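Local coordinates for protein alpha-1,4-endofucoidanase (Mariniflexile fucanivorans, PDB 6DLH) that hydrolyses fucoidan, a sulfated fucose polysaccharide, from within the chain as a family GH107 glycoside hydrolase with a retaining mechanism, and carries bound calcium ions, at residues 54-57 with 58-61; 165-168 with 169-173; 664-667 with 668-672; 687-690 with 691-694; 698-701 with 702-705. All blocks are in the same frame, centred on the assembly; numbering follows the deposited sequence.

Contact 1: 54-57 with 58-61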
loop_
_atom_site.group_PDB
_atom_site.type_symbol
_atom_site.label_atom_id
_atom_site.label_comp_id
_atom_site.label_asym_id
_atom_site.label_seq_id
_atom_site.Cartn_x
_atom_site.Cartn_y
_atom_site.Cartn_z
ATOM N N ARG A 54 2.974 -7.956 3.738
ATOM C CA ARG A 54 3.296 -7.976 5.160
ATOM C C ARG A 54 3.151 -6.566 5.720
ATOM O O ARG A 54 4.139 -5.925 6.045
ATOM C CB ARG A 54 4.669 -8.623 5.387
ATOM C CG ARG A 54 4.828 -9.953 4.665
ATOM C CD ARG A 54 6.054 -10.793 4.993
ATOM N NE ARG A 54 6.020 -11.344 6.347
ATOM C CZ ARG A 54 5.288 -12.387 6.743
ATOM N NH1 ARG A 54 4.561 -13.074 5.876
ATOM N NH2 ARG A 54 5.286 -12.737 8.019
ATOM N N THR A 55 1.907 -6.083 5.795
ATOM C CA THR A 55 1.643 -4.669 6.000
ATOM C C THR A 55 1.402 -4.351 7.474
ATOM O O THR A 55 1.275 -3.183 7.829
ATOM C CB THR A 55 0.407 -4.208 5.218
ATOM O OG1 THR A 55 -0.713 -4.910 5.758
ATOM C CG2 THR A 55 0.517 -4.447 3.726
ATOM N N PHE A 56 1.342 -5.396 8.312
ATOM C CA PHE A 56 0.873 -5.322 9.689
ATOM C C PHE A 56 1.932 -4.701 10.602
ATOM O O PHE A 56 3.102 -4.611 10.235
ATOM C CB PHE A 56 0.556 -6.736 10.182
ATOM C CG PHE A 56 1.590 -7.759 9.783
ATOM C CD1 PHE A 56 2.862 -7.746 10.344
ATOM C CD2 PHE A 56 1.305 -8.718 8.822
ATOM C CE1 PHE A 56 3.820 -8.675 9.958
ATOM C CE2 PHE A 56 2.261 -9.649 8.444
ATOM C CZ PHE A 56 3.517 -9.630 9.012
ATOM N N ASN A 57 1.495 -4.297 11.805
ATOM C CA ASN A 57 2.364 -3.969 12.929
ATOM C C ASN A 57 3.246 -2.773 12.591
ATOM O O ASN A 57 4.442 -2.787 12.878
ATOM C CB ASN A 57 3.189 -5.171 13.397
ATOM C CG ASN A 57 2.332 -6.276 13.977
ATOM O OD1 ASN A 57 1.257 -6.018 14.525
ATOM N ND2 ASN A 57 2.792 -7.509 13.838
ATOM N N GLY A 58 2.626 -1.768 11.958
ATOM C CA GLY A 58 3.272 -0.514 11.601
ATOM C C GLY A 58 4.016 -0.548 10.265
ATOM O O GLY A 58 4.380 0.506 9.745
ATOM N N ASN A 59 4.241 -1.752 9.721
ATOM C CA ASN A 59 5.008 -1.943 8.496
ATOM C C ASN A 59 4.578 -0.989 7.376
ATOM O O ASN A 59 5.433 -0.500 6.650
ATOM C CB ASN A 59 5.002 -3.398 8.022
ATOM C CG ASN A 59 5.802 -4.342 8.899
ATOM O OD1 ASN A 59 6.683 -3.924 9.644
ATOM N ND2 ASN A 59 5.522 -5.632 8.794
ATOM N N ILE A 60 3.273 -0.712 7.241
ATOM C CA ILE A 60 2.748 0.021 6.092
ATOM C C ILE A 60 2.839 1.533 6.303
ATOM O O ILE A 60 2.684 2.308 5.359
ATOM C CB ILE A 60 1.308 -0.424 5.738
ATOM C CG1 ILE A 60 0.853 0.082 4.365
ATOM C CG2 ILE A 60 0.323 -0.024 6.826
ATOM C CD1 ILE A 60 1.639 -0.481 3.199
ATOM N N GLU A 61 3.067 1.959 7.548
ATOM C CA GLU A 61 3.165 3.378 7.856
ATOM C C GLU A 61 4.270 4.017 7.015
ATOM O O GLU A 61 5.398 3.524 6.985
ATOM C CB GLU A 61 3.410 3.562 9.354
ATOM C CG GLU A 61 2.145 3.412 10.178
ATOM C CD GLU A 61 2.344 2.984 11.623
ATOM O OE1 GLU A 61 3.480 2.601 11.985
ATOM O OE2 GLU A 61 1.350 3.013 12.372
#
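A type I' beta turn from F56 to N59 joins the two halves of this loop, and the side chain of N59 folds back across it toward R54 and F56. The backbone N of N59 donates to F56 O at 3.1 Å and closes the turn. The amide end of N59 reaches further back: ND2 gives a hydrogen bond to R54 O of 3.1 Å, with an N-H...O angle of 143°. This donor sits above the carbonyl plane of R54. N59 CG lies anti to its own carbonyl carbon (chi1 -70°), which sends the amide back over the turn. There it runs alongside F56, its plane turned 47° from the ring, with ND2 3.7 Å from F56 CE1.

The loop follows the first strand, 46-49, of the parallel sheet in the catalytic domain and leads into helix 66-71. A second turn, type I from G58 to E61, follows. N57 and G58 fill the two middle positions of the I' turn, both with positive phi.

On the buried side T55 and I60 lie side by side and point the same way, CB to CB at 3.9 Å. I60 N makes a weak bond of 3.2 Å to T55 O. I60 packs on P129 and W133 of helix 129-139. E390 makes a salt bridge to R54 NE and a hydrogen bond to N59 ND2, while N57 holds L119 and D164.

Contact 2: 165-168 with 169-173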
loop_
_atom_site.group_PDB
_atom_site.type_symbol
_atom_site.label_atom_id
_atom_site.label_comp_id
_atom_site.label_asym_id
_atom_site.label_seq_id
_atom_site.Cartn_x
_atom_site.Cartn_y
_atom_site.Cartn_z
ATOM N N TYR A 165 -0.329 -11.480 14.183
ATOM C CA TYR A 165 -1.561 -10.950 14.746
ATOM C C TYR A 165 -2.323 -12.102 15.403
ATOM O O TYR A 165 -3.488 -12.340 15.085
ATOM C CB TYR A 165 -2.360 -10.186 13.682
ATOM C CG TYR A 165 -2.322 -10.802 12.303
ATOM C CD1 TYR A 165 -1.229 -10.614 11.467
ATOM C CD2 TYR A 165 -3.365 -11.590 11.835
ATOM C CE1 TYR A 165 -1.167 -11.192 10.209
ATOM C CE2 TYR A 165 -3.322 -12.171 10.577
ATOM C CZ TYR A 165 -2.219 -11.973 9.761
ATOM O OH TYR A 165 -2.151 -12.546 8.524
ATOM N N PRO A 166 -1.696 -12.821 16.370
ATOM C CA PRO A 166 -2.188 -14.120 16.841
ATOM C C PRO A 166 -3.654 -14.225 17.257
ATOM O O PRO A 166 -4.246 -15.289 17.102
ATOM C CB PRO A 166 -1.265 -14.459 18.024
ATOM C CG PRO A 166 0.009 -13.714 17.711
ATOM C CD PRO A 166 -0.464 -12.422 17.075
ATOM N N ASP A 167 -4.240 -13.132 17.762
ATOM C CA ASP A 167 -5.602 -13.219 18.274
ATOM C C ASP A 167 -6.437 -11.997 17.899
ATOM O O ASP A 167 -7.364 -11.644 18.625
ATOM C CB ASP A 167 -5.641 -13.549 19.774
ATOM C CG ASP A 167 -4.473 -13.005 20.582
ATOM O OD1 ASP A 167 -4.367 -11.768 20.698
ATOM O OD2 ASP A 167 -3.674 -13.829 21.086
ATOM N N VAL A 168 -6.136 -11.387 16.745
ATOM C CA VAL A 168 -6.931 -10.278 16.238
ATOM C C VAL A 168 -8.293 -10.793 15.776
ATOM O O VAL A 168 -9.307 -10.123 15.978
ATOM C CB VAL A 168 -6.201 -9.510 15.118
ATOM C CG1 VAL A 168 -7.168 -8.823 14.166
ATOM C CG2 VAL A 168 -5.217 -8.500 15.681
ATOM N N SER A 169 -8.302 -11.977 15.144
ATOM C CA SER A 169 -9.538 -12.571 14.657
ATOM C C SER A 169 -10.494 -12.804 15.827
ATOM O O SER A 169 -11.659 -12.395 15.780
ATOM C CB SER A 169 -9.277 -13.836 13.866
ATOM O OG SER A 169 -8.808 -13.536 12.557
ATOM N N ALA A 170 -9.962 -13.438 16.885
ATOM C CA ALA A 170 -10.676 -13.654 18.137
ATOM C C ALA A 170 -11.285 -12.344 18.634
ATOM O O ALA A 170 -12.491 -12.269 18.864
ATOM C CB ALA A 170 -9.750 -14.268 19.164
ATOM N N ARG A 171 -10.446 -11.304 18.748
ATOM C CA ARG A 171 -10.847 -10.054 19.373
ATOM C C ARG A 171 -11.905 -9.335 18.539
ATOM O O ARG A 171 -12.747 -8.627 19.091
ATOM C CB ARG A 171 -9.639 -9.156 19.661
ATOM C CG ARG A 171 -8.713 -9.680 20.749
ATOM C CD ARG A 171 -7.577 -8.716 21.038
ATOM N NE ARG A 171 -6.459 -9.357 21.718
ATOM C CZ ARG A 171 -5.267 -8.799 21.916
ATOM N NH1 ARG A 171 -4.329 -9.461 22.574
ATOM N NH2 ARG A 171 -5.009 -7.587 21.454
ATOM N N TRP A 172 -11.845 -9.498 17.212
ATOM C CA TRP A 172 -12.831 -8.869 16.344
ATOM C C TRP A 172 -14.217 -9.433 16.642
ATOM O O TRP A 172 -15.174 -8.675 16.790
ATOM C CB TRP A 172 -12.469 -9.042 14.862
ATOM C CG TRP A 172 -13.620 -8.816 13.927
ATOM C CD1 TRP A 172 -14.182 -9.732 13.084
ATOM C CD2 TRP A 172 -14.371 -7.601 13.747
ATOM N NE1 TRP A 172 -15.210 -9.167 12.377
ATOM C CE2 TRP A 172 -15.356 -7.864 12.767
ATOM C CE3 TRP A 172 -14.301 -6.317 14.299
ATOM C CZ2 TRP A 172 -16.256 -6.892 12.332
ATOM C CZ3 TRP A 172 -15.201 -5.360 13.877
ATOM C CH2 TRP A 172 -16.163 -5.644 12.905
ATOM N N MET A 173 -14.299 -10.770 16.692
ATOM C CA MET A 173 -15.523 -11.478 17.038
ATOM C C MET A 173 -15.966 -11.052 18.439
ATOM O O MET A 173 -17.132 -10.717 18.643
ATOM C CB MET A 173 -15.305 -12.995 16.995
ATOM C CG MET A 173 -15.328 -13.593 15.592
ATOM S SD MET A 173 -14.396 -15.147 15.544
ATOM C CE MET A 173 -15.331 -16.071 14.331
#
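D167 meets R171 one helical turn later, at the start of helix 168-176. Before it, Y165 O accepts from V168 N at 3.3 Å, and Y165 OH hydrogen-bonds to I90 O. D167 stands at the N-cap position, but its carboxylate makes no capping bond. It turns to R171 instead.

D167 OD1 and R171 NH1 form a salt bridge of 3.0 Å. OD1 comes in over one face of the guanidinium, and the two flat groups are 28° apart. The R171 chain is extended from CG to NE and runs back past the D167 carbonyl, with CG 3.2 Å from D167 O. That same carbonyl accepts from R171 N at 3.1 Å, the first helical bond here. A170 CB touches D167 O, at 3.6 Å.

V168 continues the helical bonding. Its O takes W172 N at 2.9 Å. The W172 ring leads away from this end and packs on C203 and I208 of helix 198-216. S169 OG is held by L153 O.

R171 NH2 has its own partners in D109 OD2 and L105 O. The guanidinium is thus shared between two carboxylates, D167 just before the helix and D109 from elsewhere in the chain. The face-on approach of D167 suggests that its attraction is mainly electrostatic, while its negative charge at the helix start would probably suit the helix dipole.

Contact 3: 664-667 with 668-672. With CA (calcium ion), chain F.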
loop_
_atom_site.group_PDB
_atom_site.type_symbol
_atom_site.label_atom_id
_atom_site.label_comp_id
_atom_site.label_asym_id
_atom_site.label_seq_id
_atom_site.Cartn_x
_atom_site.Cartn_y
_atom_site.Cartn_z
ATOM N N TYR A 664 24.141 -8.909 26.305
ATOM C CA TYR A 664 25.088 -8.082 27.036
ATOM C C TYR A 664 24.935 -6.627 26.595
ATOM O O TYR A 664 24.672 -6.350 25.423
ATOM C CB TYR A 664 26.525 -8.589 26.837
ATOM C CG TYR A 664 27.051 -8.506 25.426
ATOM C CD1 TYR A 664 27.609 -7.334 24.942
ATOM C CD2 TYR A 664 26.993 -9.596 24.567
ATOM C CE1 TYR A 664 28.084 -7.238 23.642
ATOM C CE2 TYR A 664 27.467 -9.520 23.264
ATOM C CZ TYR A 664 28.011 -8.334 22.799
ATOM O OH TYR A 664 28.483 -8.223 21.520
ATOM N N TYR A 665 25.143 -5.706 27.542
ATOM C CA TYR A 665 24.865 -4.297 27.324
ATOM C C TYR A 665 25.871 -3.427 28.076
ATOM O O TYR A 665 26.248 -3.736 29.204
ATOM C CB TYR A 665 23.444 -3.988 27.798
ATOM C CG TYR A 665 22.871 -2.678 27.322
ATOM C CD1 TYR A 665 22.770 -2.388 25.970
ATOM C CD2 TYR A 665 22.395 -1.738 28.224
ATOM C CE1 TYR A 665 22.230 -1.192 25.526
ATOM C CE2 TYR A 665 21.840 -0.541 27.799
ATOM C CZ TYR A 665 21.758 -0.269 26.445
ATOM O OH TYR A 665 21.215 0.905 26.015
ATOM N N ASP A 666 26.270 -2.319 27.439
ATOM C CA ASP A 666 27.126 -1.322 28.060
ATOM C C ASP A 666 26.443 0.043 28.007
ATOM O O ASP A 666 26.244 0.597 26.927
ATOM C CB ASP A 666 28.503 -1.275 27.392
ATOM C CG ASP A 666 29.393 -0.183 27.962
ATOM O OD1 ASP A 666 29.778 -0.298 29.145
ATOM O OD2 ASP A 666 29.673 0.787 27.228
ATOM N N PHE A 667 26.154 0.603 29.188
ATOM C CA PHE A 667 25.338 1.801 29.319
ATOM C C PHE A 667 26.019 3.050 28.757
ATOM O O PHE A 667 25.404 4.114 28.735
ATOM C CB PHE A 667 24.880 1.978 30.768
ATOM C CG PHE A 667 23.783 1.027 31.177
ATOM C CD1 PHE A 667 22.447 1.354 30.978
ATOM C CD2 PHE A 667 24.082 -0.205 31.740
ATOM C CE1 PHE A 667 21.436 0.479 31.351
ATOM C CE2 PHE A 667 23.071 -1.081 32.106
ATOM C CZ PHE A 667 21.748 -0.738 31.916
ATOM N N GLU A 668 27.264 2.929 28.281
ATOM C CA GLU A 668 27.958 4.080 27.717
ATOM C C GLU A 668 28.247 3.846 26.236
ATOM O O GLU A 668 28.736 4.739 25.546
ATOM C CB GLU A 668 29.228 4.427 28.504
ATOM C CG GLU A 668 28.986 4.759 29.969
ATOM C CD GLU A 668 28.753 3.549 30.858
ATOM O OE1 GLU A 668 29.178 2.446 30.472
ATOM O OE2 GLU A 668 28.139 3.707 31.935
ATOM N N GLY A 669 27.932 2.636 25.758
ATOM C CA GLY A 669 28.098 2.287 24.357
ATOM C C GLY A 669 29.565 2.177 23.955
ATOM O O GLY A 669 29.911 2.431 22.801
ATOM N N ASP A 670 30.416 1.799 24.921
ATOM C CA ASP A 670 31.822 1.528 24.668
ATOM C C ASP A 670 31.930 0.256 23.835
ATOM O O ASP A 670 31.075 -0.622 23.932
ATOM C CB ASP A 670 32.609 1.347 25.972
ATOM C CG ASP A 670 32.513 2.524 26.929
ATOM O OD1 ASP A 670 32.610 3.675 26.453
ATOM O OD2 ASP A 670 32.336 2.280 28.147
ATOM N N ALA A 671 32.986 0.176 23.017
ATOM C CA ALA A 671 33.376 -1.071 22.377
ATOM C C ALA A 671 33.651 -2.120 23.456
ATOM O O ALA A 671 34.280 -1.819 24.468
ATOM C CB ALA A 671 34.581 -0.832 21.494
ATOM N N LEU A 672 33.141 -3.343 23.253
ATOM C CA LEU A 672 33.280 -4.407 24.236
ATOM C C LEU A 672 34.197 -5.498 23.689
ATOM O O LEU A 672 34.322 -5.667 22.473
ATOM C CB LEU A 672 31.907 -4.998 24.576
ATOM C CG LEU A 672 30.933 -4.123 25.370
ATOM C CD1 LEU A 672 31.654 -3.068 26.199
ATOM C CD2 LEU A 672 29.905 -3.478 24.456
HETATM CA CA CA F . 31.593 1.250 29.959
HETATM O O HOH W 1 27.800 0.386 31.527
#
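The side chains of D666 and E668 cross at about a right angle, with carboxylate planes 62° apart, and both turn an oxygen to the calcium ion. D666 OD1 and E668 OE1 come within 3.1 Å of each other. The F667 ring carries Y665 CD2 over the centre of one face and a water in plane at its edge. L672 CD2 lies at the edge of the Y664 ring, near its plane.

Calcium is bound by D666 OD1 at 2.5 Å, E668 OE1 at 2.7 Å and D670 OD2 at 2.2 Å. G634 and D715 complete the site. This is a calcium-binding loop rich in acidic residues, in the putative Ig-like domain, between strands 654-659 and 674-678. A type I turn from D666 to G669, closed by G669 N to D666 O at 2.9 Å, shapes it.

D670 N reaches D666 OD2 at 2.6 Å, nearly along its C-O axis, and E668 N adds a weak bond. D666 CG lies anti to the backbone N (chi1 176°), which carries the carboxylate toward the ion and the 668-670 backbone, OD1 for the metal and OD2 for the N-H groups. The water accepts from F667 N and probably donates to E668 OE1. L672 CD1 packs on D666 CB at 3.8 Å.

Contact 4: 687-690 with 691-694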
loop_
_atom_site.group_PDB
_atom_site.type_symbol
_atom_site.label_atom_id
_atom_site.label_comp_id
_atom_site.label_asym_id
_atom_site.label_seq_id
_atom_site.Cartn_x
_atom_site.Cartn_y
_atom_site.Cartn_z
ATOM N N GLN A 687 34.723 -12.649 17.587
ATOM C CA GLN A 687 33.898 -11.531 17.169
ATOM C C GLN A 687 33.434 -11.759 15.732
ATOM O O GLN A 687 34.251 -11.986 14.839
ATOM C CB GLN A 687 34.681 -10.224 17.303
ATOM C CG GLN A 687 33.795 -8.990 17.317
ATOM C CD GLN A 687 34.534 -7.750 17.752
ATOM O OE1 GLN A 687 35.763 -7.689 17.730
ATOM N NE2 GLN A 687 33.780 -6.743 18.157
ATOM N N THR A 688 32.110 -11.722 15.540
ATOM C CA THR A 688 31.517 -11.757 14.213
ATOM C C THR A 688 31.585 -10.349 13.628
ATOM O O THR A 688 32.268 -10.117 12.630
ATOM C CB THR A 688 30.104 -12.358 14.252
ATOM O OG1 THR A 688 30.207 -13.676 14.792
ATOM C CG2 THR A 688 29.442 -12.430 12.893
ATOM N N ASP A 689 30.886 -9.417 14.285
ATOM C CA ASP A 689 30.907 -8.012 13.911
ATOM C C ASP A 689 30.852 -7.160 15.176
ATOM O O ASP A 689 30.869 -7.689 16.287
ATOM C CB ASP A 689 29.796 -7.673 12.907
ATOM C CG ASP A 689 28.378 -7.891 13.420
ATOM O OD1 ASP A 689 28.176 -7.872 14.656
ATOM O OD2 ASP A 689 27.477 -8.075 12.577
ATOM N N ALA A 690 30.739 -5.841 14.975
ATOM C CA ALA A 690 30.743 -4.848 16.037
ATOM C C ALA A 690 29.791 -5.229 17.170
ATOM O O ALA A 690 30.040 -4.878 18.320
ATOM C CB ALA A 690 30.405 -3.492 15.462
ATOM N N ASN A 691 28.720 -5.968 16.846
ATOM C CA ASN A 691 27.573 -6.095 17.734
ATOM C C ASN A 691 27.370 -7.534 18.209
ATOM O O ASN A 691 26.501 -7.783 19.047
ATOM C CB ASN A 691 26.292 -5.583 17.065
ATOM C CG ASN A 691 26.309 -4.097 16.766
ATOM O OD1 ASN A 691 26.235 -3.273 17.674
ATOM N ND2 ASN A 691 26.385 -3.747 15.493
ATOM N N SER A 692 28.162 -8.477 17.674
ATOM C CA SER A 692 27.902 -9.894 17.891
ATOM C C SER A 692 29.192 -10.711 17.984
ATOM O O SER A 692 30.166 -10.432 17.285
ATOM C CB SER A 692 26.987 -10.437 16.820
ATOM O OG SER A 692 27.551 -10.237 15.532
ATOM N N TRP A 693 29.158 -11.740 18.845
ATOM C CA TRP A 693 30.257 -12.675 19.052
ATOM C C TRP A 693 29.730 -14.100 18.904
ATOM O O TRP A 693 28.693 -14.438 19.475
ATOM C CB TRP A 693 30.902 -12.454 20.432
ATOM C CG TRP A 693 31.593 -11.132 20.586
ATOM C CD1 TRP A 693 31.003 -9.900 20.638
ATOM C CD2 TRP A 693 33.010 -10.898 20.713
ATOM N NE1 TRP A 693 31.949 -8.920 20.776
ATOM C CE2 TRP A 693 33.191 -9.501 20.827
ATOM C CE3 TRP A 693 34.140 -11.725 20.742
ATOM C CZ2 TRP A 693 34.451 -8.921 20.961
ATOM C CZ3 TRP A 693 35.388 -11.152 20.866
ATOM C CH2 TRP A 693 35.539 -9.767 20.974
ATOM N N LYS A 694 30.446 -14.934 18.135
ATOM C CA LYS A 694 29.975 -16.284 17.855
ATOM C C LYS A 694 30.715 -17.315 18.707
ATOM O O LYS A 694 31.945 -17.388 18.696
ATOM C CB LYS A 694 30.067 -16.625 16.362
ATOM C CG LYS A 694 29.524 -17.999 15.978
ATOM C CD LYS A 694 29.471 -18.263 14.486
ATOM C CE LYS A 694 30.806 -18.637 13.877
ATOM N NZ LYS A 694 30.724 -18.712 12.399
HETATM O O HOH W 2 29.854 -6.482 20.318
#
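D689 OD1 takes a bond of 2.6 Å from S692 OG and another of 3.0 Å from N691 N. The two donors come from opposite faces of the carboxylate plane. D689 CG sits between its backbone N and carbonyl carbon (chi1 62°), which turns the carboxylate over the type I turn from D689 to S692.

S692 N donates to D689 O at 3.1 Å. S692 O in turn accepts two donors from the same face of its carbonyl plane, T688 N at 2.9 Å and D689 N at 3.2 Å. A water links A690 O to W693 NE1 and lies in the ring plane at the indole edge.

Further out, Q687 lies over one face of W693. Its CB makes a CH-pi contact 3.6 Å from the centroid of the six-membered ring, only 3° off the normal. The chain is extended beyond CG and carries the amide on across the indole, with CD 3.4 Å from W693 CZ2. Amide and ring are stacked, 18° apart. T688 OG1 also touches K694 CB, at 3.3 Å. Strand 692-697 is the middle one of three, between 654-659 and 684-689. T688 and D689 both facing S692 make a classic beta bulge beside the turn of an antiparallel hairpin in the Ig-like domain.

Contact 5: 698-701 with 702-705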
loop_
_atom_site.group_PDB
_atom_site.type_symbol
_atom_site.label_atom_id
_atom_site.label_comp_id
_atom_site.label_asym_id
_atom_site.label_seq_id
_atom_site.Cartn_x
_atom_site.Cartn_y
_atom_site.Cartn_z
ATOM N N THR A 698 32.899 -28.140 18.086
ATOM C CA THR A 698 32.210 -29.411 17.941
ATOM C C THR A 698 32.384 -30.232 19.214
ATOM O O THR A 698 33.499 -30.616 19.559
ATOM C CB THR A 698 32.641 -30.144 16.662
ATOM O OG1 THR A 698 32.524 -29.214 15.585
ATOM C CG2 THR A 698 31.798 -31.366 16.374
ATOM N N PRO A 699 31.291 -30.511 19.958
ATOM C CA PRO A 699 31.362 -31.384 21.125
ATOM C C PRO A 699 31.293 -32.838 20.671
ATOM O O PRO A 699 30.701 -33.133 19.635
ATOM C CB PRO A 699 30.095 -30.994 21.902
ATOM C CG PRO A 699 29.098 -30.625 20.821
ATOM C CD PRO A 699 29.932 -29.990 19.725
ATOM N N ILE A 700 31.930 -33.725 21.443
ATOM C CA ILE A 700 31.790 -35.163 21.276
ATOM C C ILE A 700 31.012 -35.699 22.479
ATOM O O ILE A 700 30.767 -34.954 23.428
ATOM C CB ILE A 700 33.163 -35.847 21.077
ATOM C CG1 ILE A 700 34.125 -35.593 22.244
ATOM C CG2 ILE A 700 33.772 -35.440 19.739
ATOM C CD1 ILE A 700 35.387 -36.435 22.215
ATOM N N ASN A 701 30.628 -36.983 22.423
ATOM C CA ASN A 701 29.785 -37.611 23.432
ATOM C C ASN A 701 30.433 -37.567 24.817
ATOM O O ASN A 701 29.732 -37.486 25.823
ATOM C CB ASN A 701 29.407 -39.044 23.055
ATOM C CG ASN A 701 28.415 -39.101 21.911
ATOM O OD1 ASN A 701 28.313 -38.160 21.127
ATOM N ND2 ASN A 701 27.682 -40.196 21.806
ATOM N N SER A 702 31.768 -37.623 24.869
ATOM C CA SER A 702 32.469 -37.546 26.142
ATOM C C SER A 702 32.177 -36.220 26.853
ATOM O O SER A 702 32.526 -36.065 28.021
ATOM C CB SER A 702 33.948 -37.771 25.971
ATOM O OG SER A 702 34.579 -36.613 25.445
ATOM N N ASP A 703 31.522 -35.283 26.147
ATOM C CA ASP A 703 31.205 -33.967 26.676
ATOM C C ASP A 703 29.734 -33.889 27.105
ATOM O O ASP A 703 29.233 -32.803 27.393
ATOM C CB ASP A 703 31.555 -32.862 25.671
ATOM C CG ASP A 703 33.025 -32.765 25.290
ATOM O OD1 ASP A 703 33.887 -32.918 26.187
ATOM O OD2 ASP A 703 33.303 -32.528 24.091
ATOM N N ALA A 704 29.058 -35.046 27.180
ATOM C CA ALA A 704 27.624 -35.127 27.436
ATOM C C ALA A 704 27.259 -34.511 28.790
ATOM O O ALA A 704 27.910 -34.781 29.800
ATOM C CB ALA A 704 27.159 -36.562 27.330
ATOM N N GLY A 705 26.202 -33.684 28.799
ATOM C CA GLY A 705 25.700 -33.046 30.007
ATOM C C GLY A 705 26.068 -31.565 30.064
ATOM O O GLY A 705 26.530 -31.006 29.070
#
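I700 and D703 make the close part of this turn. I700 N donates to D703 OD2 at 3.2 Å, and the bond is nearly straight, with an N-H...O angle of 163°. It uses the anti side of the carboxylate and comes in 31° out of its plane. D703 CG lies anti to its own carbonyl carbon (chi1 -62°), and this folds the carboxylate back to the start of the turn. There I700 CG1 passes OD2 at 3.7 Å. P699 CA also lies 3.7 Å from D703 OD2. P699 is buried, and both P699 and D703 pack on W682.

The other side faces solvent. N701, S702 and A704 are exposed there, and I700 reaches out into it. S702 OG touches the end of I700, 3.3 Å from CD1, but this is a contact of a hydroxyl with a methyl group. A704 N donates to N701 O at 2.9 Å, from above the carbonyl plane, and A704 CB lies against the same oxygen. D703 O accepts from N707 ND2, in strand 705-713. The contact is a short 3-10 turn at N701-S702, in the connection between strands 692-697 and 705-713 of the Ig-like domain, with D703 tied back to I700 N.

Contacts 1 and 2 belong to the catalytic domain, and contacts 3, 4 and 5 to one Ig-like domain. Contacts 1 and 2 are partly buried loop and helix-start sites, and they touch through F56 CD2 and Y165 CE1 at 3.8 Å. Contact 3 is a metal loop. Contact 4 is partly buried, with S692 and W693 inside and most other residues exposed. Contacts 3 and 4 meet where Y664 OH probably bonds to N691 O. Contact 5 is a surface turn, and strand 692-697 leads to it from contact 4. Carboxylates serve differently: in 2 an arginine, in 3 calcium and backbone N-H groups, in 4 a serine hydroxyl and a backbone N-H, in 5 a backbone N-H.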